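Local coordinates for protein phosphopantetheine adenylyltransferase (Archaeoglobus fulgidus, PDB 3DO8) that probably catalyses the reversible transfer of an adenylyl group from ATP to 4'-phosphopantetheine, giving dephospho-CoA and pyrophosphate in coenzyme A biosynthesis, at residues K18-D21 with V22-L26; S47-P50 with F51-A55. All blocks are in the same frame, centred on the assembly; numbering follows the deposited sequence.

Interaction 1 (K18-D21 with V22-L26); sequences KLID and VAIKL
The flat carboxylate of D21 meets the ammonium group of K25 at one oxygen, on the syn lone pair of OD2. The K25 NZ to D21 OD2 distance is 2.6 Å, a short salt bridge between residues four apart on helix 14-27. The other oxygen lies farther off, with D21 OD1 3.4 Å from K25 NZ. With chi1 at -169°, the carboxylate of D21 leans to the carbonyl side of its own residue, where K25 of the next turn meets it. K25 runs extended beyond CG. Its aliphatic stem passes close to the backbone of D21, with K25 CG 3.3 Å from D21 O. On another side of the helix, I20 and I24 lie side by side and point the same way. Their branches touch at I20 CG2 and I24 CD1, 3.6 Å apart, and both side chains pack on V62 and Y66 of helix 51-66. Regular backbone bonds join the turns, such as A23 N to L19 O at 2.9 Å. The polar ends have further partners. Y66 OH bonds D21 OD1, Y89 OH of the second subunit bonds D21 OD2, and K25 NZ also donates to K137 O. With an alanine in place of K25, D21 would probably lose its positive mate in the helix, and K137 O this donor. Although the contact is buried, the ammonium of K25 and the tyrosine hydroxyls probably favour an ionised D21. The D21-K25 pair thus ties the helix of a beta-alpha-beta unit to the C-terminal segment and to the dimer partner.

Interaction 2 (S47-P50 with F51-A55); sequences SVLP and FAIRA
The carbonyl oxygen of L49 is gripped by the side chain of R54 and by a water. R54 NE donates to L49 O at 2.9 Å, with an N-H...O angle of 157°. The carbonyl oxygen lies almost in the guanidinium plane, at its edge. The donor, in turn, stands above the carbonyl plane of L49 and does not use a lone pair. The water gives L49 O a second bond and also donates to S47 OG at 2.7 Å. It accepts a weak bond from R54 NH2. A bend at chi3 (-74°) turns the R54 chain back toward the loop and brings NE to this oxygen. The stem of the arginine packs on L49, with R54 CG 3.6 Å from L49 CB. P50 holds the N-cap position of helix 51-66. Its carbonyl oxygen takes a nearly straight bond from R54 N at 3.0 Å, and I53 N adds a weak one. The P50 ring lies alongside I53, where P50 CD is 4.0 Å from I53 CG1. Further round the turn, A55 CB sits over one face of the F51 ring, offset toward the rim, and K74 makes a cation-pi contact with that ring. D38 forms a salt bridge with R54 NH2 and also accepts from F51 N at the start of the helix. R54 NH1 donates to T8 O, and NH2 also to T36 O, while S47 OG is bonded to E10. R54 is buried, and its bonds to D38 and to several carbonyls fix the guanidinium in orientation. One arginine thereby links the loop before helix 51-66 to T8 just after strand 3-7, to the end of strand 31-36 and to the start of helix 38-44.

Overall arrangement
Interaction 1 takes up the middle and C-terminal part of helix 14-27, and interaction 2 opens helix 51-66. Their centres are 22 Å apart, their nearest atoms are about 9 Å apart, and they do not touch. Helix 51-66 connects them. It starts at interaction 2, and V62 and Y66 near its far end pack on interaction 1. Both belong to the Rossmann-like parallel-sheet fold of the cytidylyltransferase-like family. As in relatives, the nucleotide site probably lies at the C-terminal ends of the strands. Interaction 2 probably borders it through T8 and E10, and interaction 1 probably approaches it through K18, bonded to S133 of the ISSTR sequence, a motif of the family's nucleotidyltransferases.

Interaction 1 (K18-D21 with V22-L26)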
loop_
_atom_site.group_PDB
_atom_site.type_symbol
_atom_site.label_atom_id
_atom_site.label_comp_id
_atom_site.label_asym_id
_atom_site.label_seq_id
_atom_site.Cartn_x
_atom_site.Cartn_y
_atom_site.Cartn_z
ATOM N N LYS A 18 4.542 -0.120 9.895
ATOM C CA LYS A 18 3.829 0.460 8.758
ATOM C C LYS A 18 3.261 -0.634 7.867
ATOM O O LYS A 18 2.116 -0.551 7.414
ATOM C CB LYS A 18 4.718 1.390 7.960
ATOM C CG LYS A 18 5.129 2.648 8.709
ATOM C CD LYS A 18 6.171 3.474 7.964
ATOM C CE LYS A 18 6.292 4.876 8.583
ATOM N NZ LYS A 18 7.284 5.662 7.807
ATOM N N LEU A 19 4.063 -1.654 7.604
ATOM C CA LEU A 19 3.601 -2.769 6.781
ATOM C C LEU A 19 2.359 -3.416 7.408
ATOM O O LEU A 19 1.385 -3.745 6.722
ATOM C CB LEU A 19 4.688 -3.830 6.654
ATOM C CG LEU A 19 5.976 -3.515 5.918
ATOM C CD1 LEU A 19 6.773 -4.821 5.633
ATOM C CD2 LEU A 19 5.678 -2.744 4.651
ATOM N N ILE A 20 2.444 -3.658 8.709
ATOM C CA ILE A 20 1.368 -4.310 9.433
ATOM C C ILE A 20 0.105 -3.446 9.382
ATOM O O ILE A 20 -1.020 -3.972 9.191
ATOM C CB ILE A 20 1.788 -4.624 10.907
ATOM C CG1 ILE A 20 2.794 -5.771 10.922
ATOM C CG2 ILE A 20 0.588 -4.970 11.790
ATOM C CD1 ILE A 20 3.601 -5.929 12.207
ATOM N N ASP A 21 0.264 -2.123 9.542
ATOM C CA ASP A 21 -0.904 -1.221 9.531
ATOM C C ASP A 21 -1.591 -1.308 8.169
ATOM O O ASP A 21 -2.800 -1.387 8.070
ATOM C CB ASP A 21 -0.486 0.228 9.778
ATOM C CG ASP A 21 -1.674 1.139 10.036
ATOM O OD1 ASP A 21 -2.416 0.866 11.012
ATOM O OD2 ASP A 21 -1.855 2.135 9.261
ATOM N N VAL A 22 -0.803 -1.224 7.113
ATOM C CA VAL A 22 -1.368 -1.263 5.755
ATOM C C VAL A 22 -2.067 -2.625 5.551
ATOM O O VAL A 22 -3.186 -2.687 5.079
ATOM C CB VAL A 22 -0.283 -0.980 4.657
ATOM C CG1 VAL A 22 -0.798 -1.339 3.267
ATOM C CG2 VAL A 22 0.216 0.463 4.750
ATOM N N ALA A 23 -1.415 -3.714 5.933
ATOM C CA ALA A 23 -1.981 -5.045 5.720
ATOM C C ALA A 23 -3.311 -5.197 6.456
ATOM O O ALA A 23 -4.259 -5.745 5.908
ATOM C CB ALA A 23 -1.009 -6.138 6.141
ATOM N N ILE A 24 -3.386 -4.727 7.707
ATOM C CA ILE A 24 -4.602 -4.855 8.490
ATOM C C ILE A 24 -5.721 -3.957 7.986
ATOM O O ILE A 24 -6.893 -4.353 7.990
ATOM C CB ILE A 24 -4.333 -4.657 10.003
ATOM C CG1 ILE A 24 -3.441 -5.810 10.493
ATOM C CG2 ILE A 24 -5.630 -4.590 10.758
ATOM C CD1 ILE A 24 -2.967 -5.741 11.957
ATOM N N LYS A 25 -5.378 -2.755 7.551
ATOM C CA LYS A 25 -6.360 -1.885 6.951
ATOM C C LYS A 25 -6.920 -2.516 5.676
ATOM O O LYS A 25 -8.129 -2.425 5.412
ATOM C CB LYS A 25 -5.793 -0.471 6.751
ATOM C CG LYS A 25 -5.693 0.278 8.090
ATOM C CD LYS A 25 -4.958 1.588 8.043
ATOM C CE LYS A 25 -5.089 2.295 9.401
ATOM N NZ LYS A 25 -4.138 3.418 9.558
ATOM N N LEU A 26 -6.083 -3.207 4.906
ATOM C CA LEU A 26 -6.548 -3.846 3.681
ATOM C C LEU A 26 -7.369 -5.087 3.947
ATOM O O LEU A 26 -8.342 -5.331 3.226
ATOM C CB LEU A 26 -5.375 -4.234 2.757
ATOM C CG LEU A 26 -4.645 -3.079 2.088
ATOM C CD1 LEU A 26 -3.403 -3.602 1.315
ATOM C CD2 LEU A 26 -5.572 -2.268 1.176
#

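Interaction 2 (S47-P50 with F51-A55)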
loop_
_atom_site.group_PDB
_atom_site.type_symbol
_atom_site.label_atom_id
_atom_site.label_comp_id
_atom_site.label_asym_id
_atom_site.label_seq_id
_atom_site.Cartn_x
_atom_site.Cartn_y
_atom_site.Cartn_z
ATOM N N SER A 47 20.591 -13.297 13.078
ATOM C CA SER A 47 19.389 -13.373 13.908
ATOM C C SER A 47 19.699 -14.022 15.238
ATOM O O SER A 47 20.263 -15.121 15.288
ATOM C CB SER A 47 18.305 -14.191 13.199
ATOM O OG SER A 47 17.167 -14.395 14.029
ATOM N N VAL A 48 19.306 -13.352 16.310
ATOM C CA VAL A 48 19.486 -13.882 17.652
ATOM C C VAL A 48 18.186 -14.259 18.365
ATOM O O VAL A 48 18.252 -14.787 19.482
ATOM C CB VAL A 48 20.298 -12.913 18.518
ATOM C CG1 VAL A 48 21.710 -12.725 17.872
ATOM C CG2 VAL A 48 19.574 -11.583 18.709
ATOM N N LEU A 49 17.024 -14.052 17.726
ATOM C CA LEU A 49 15.740 -14.425 18.323
ATOM C C LEU A 49 15.163 -15.643 17.619
ATOM O O LEU A 49 15.030 -15.615 16.374
ATOM C CB LEU A 49 14.717 -13.284 18.209
ATOM C CG LEU A 49 15.097 -11.927 18.809
ATOM C CD1 LEU A 49 13.937 -10.938 18.600
ATOM C CD2 LEU A 49 15.519 -12.054 20.287
ATOM N N PRO A 50 14.813 -16.693 18.382
ATOM C CA PRO A 50 14.129 -17.846 17.787
ATOM C C PRO A 50 12.810 -17.462 17.125
ATOM O O PRO A 50 12.184 -16.468 17.512
ATOM C CB PRO A 50 13.846 -18.742 18.978
ATOM C CG PRO A 50 14.933 -18.408 19.963
ATOM C CD PRO A 50 15.053 -16.912 19.826
ATOM N N PHE A 51 12.407 -18.266 16.137
ATOM C CA PHE A 51 11.112 -18.113 15.493
ATOM C C PHE A 51 9.991 -17.889 16.505
ATOM O O PHE A 51 9.206 -16.961 16.353
ATOM C CB PHE A 51 10.814 -19.340 14.618
ATOM C CG PHE A 51 9.383 -19.419 14.179
ATOM C CD1 PHE A 51 8.965 -18.715 13.066
ATOM C CD2 PHE A 51 8.453 -20.168 14.894
ATOM C CE1 PHE A 51 7.649 -18.767 12.662
ATOM C CE2 PHE A 51 7.116 -20.189 14.516
ATOM C CZ PHE A 51 6.723 -19.486 13.397
ATOM N N ALA A 52 9.889 -18.738 17.525
ATOM C CA ALA A 52 8.807 -18.633 18.490
ATOM C C ALA A 52 8.748 -17.251 19.150
ATOM O O ALA A 52 7.662 -16.717 19.392
ATOM C CB ALA A 52 8.906 -19.762 19.557
ATOM N N ILE A 53 9.919 -16.668 19.425
ATOM C CA ILE A 53 9.975 -15.364 20.091
ATOM C C ILE A 53 9.563 -14.257 19.110
ATOM O O ILE A 53 8.781 -13.373 19.453
ATOM C CB ILE A 53 11.388 -15.096 20.654
ATOM C CG1 ILE A 53 11.704 -16.084 21.777
ATOM C CG2 ILE A 53 11.549 -13.647 21.106
ATOM C CD1 ILE A 53 10.832 -15.996 22.982
ATOM N N ARG A 54 10.073 -14.318 17.882
ATOM C CA ARG A 54 9.701 -13.347 16.841
ATOM C C ARG A 54 8.191 -13.394 16.531
ATOM O O ARG A 54 7.527 -12.359 16.450
ATOM C CB ARG A 54 10.561 -13.540 15.584
ATOM C CG ARG A 54 12.029 -13.224 15.859
ATOM C CD ARG A 54 12.929 -13.404 14.650
ATOM N NE ARG A 54 13.176 -14.795 14.320
ATOM C CZ ARG A 54 12.709 -15.438 13.261
ATOM N NH1 ARG A 54 11.902 -14.852 12.386
ATOM N NH2 ARG A 54 13.063 -16.710 13.101
ATOM N N ALA A 55 7.657 -14.593 16.376
ATOM C CA ALA A 55 6.213 -14.770 16.157
ATOM C C ALA A 55 5.408 -14.188 17.319
ATOM O O ALA A 55 4.435 -13.477 17.094
ATOM C CB ALA A 55 5.862 -16.252 15.924
HETATM O O HOH W 1 16.252 -16.895 14.131
#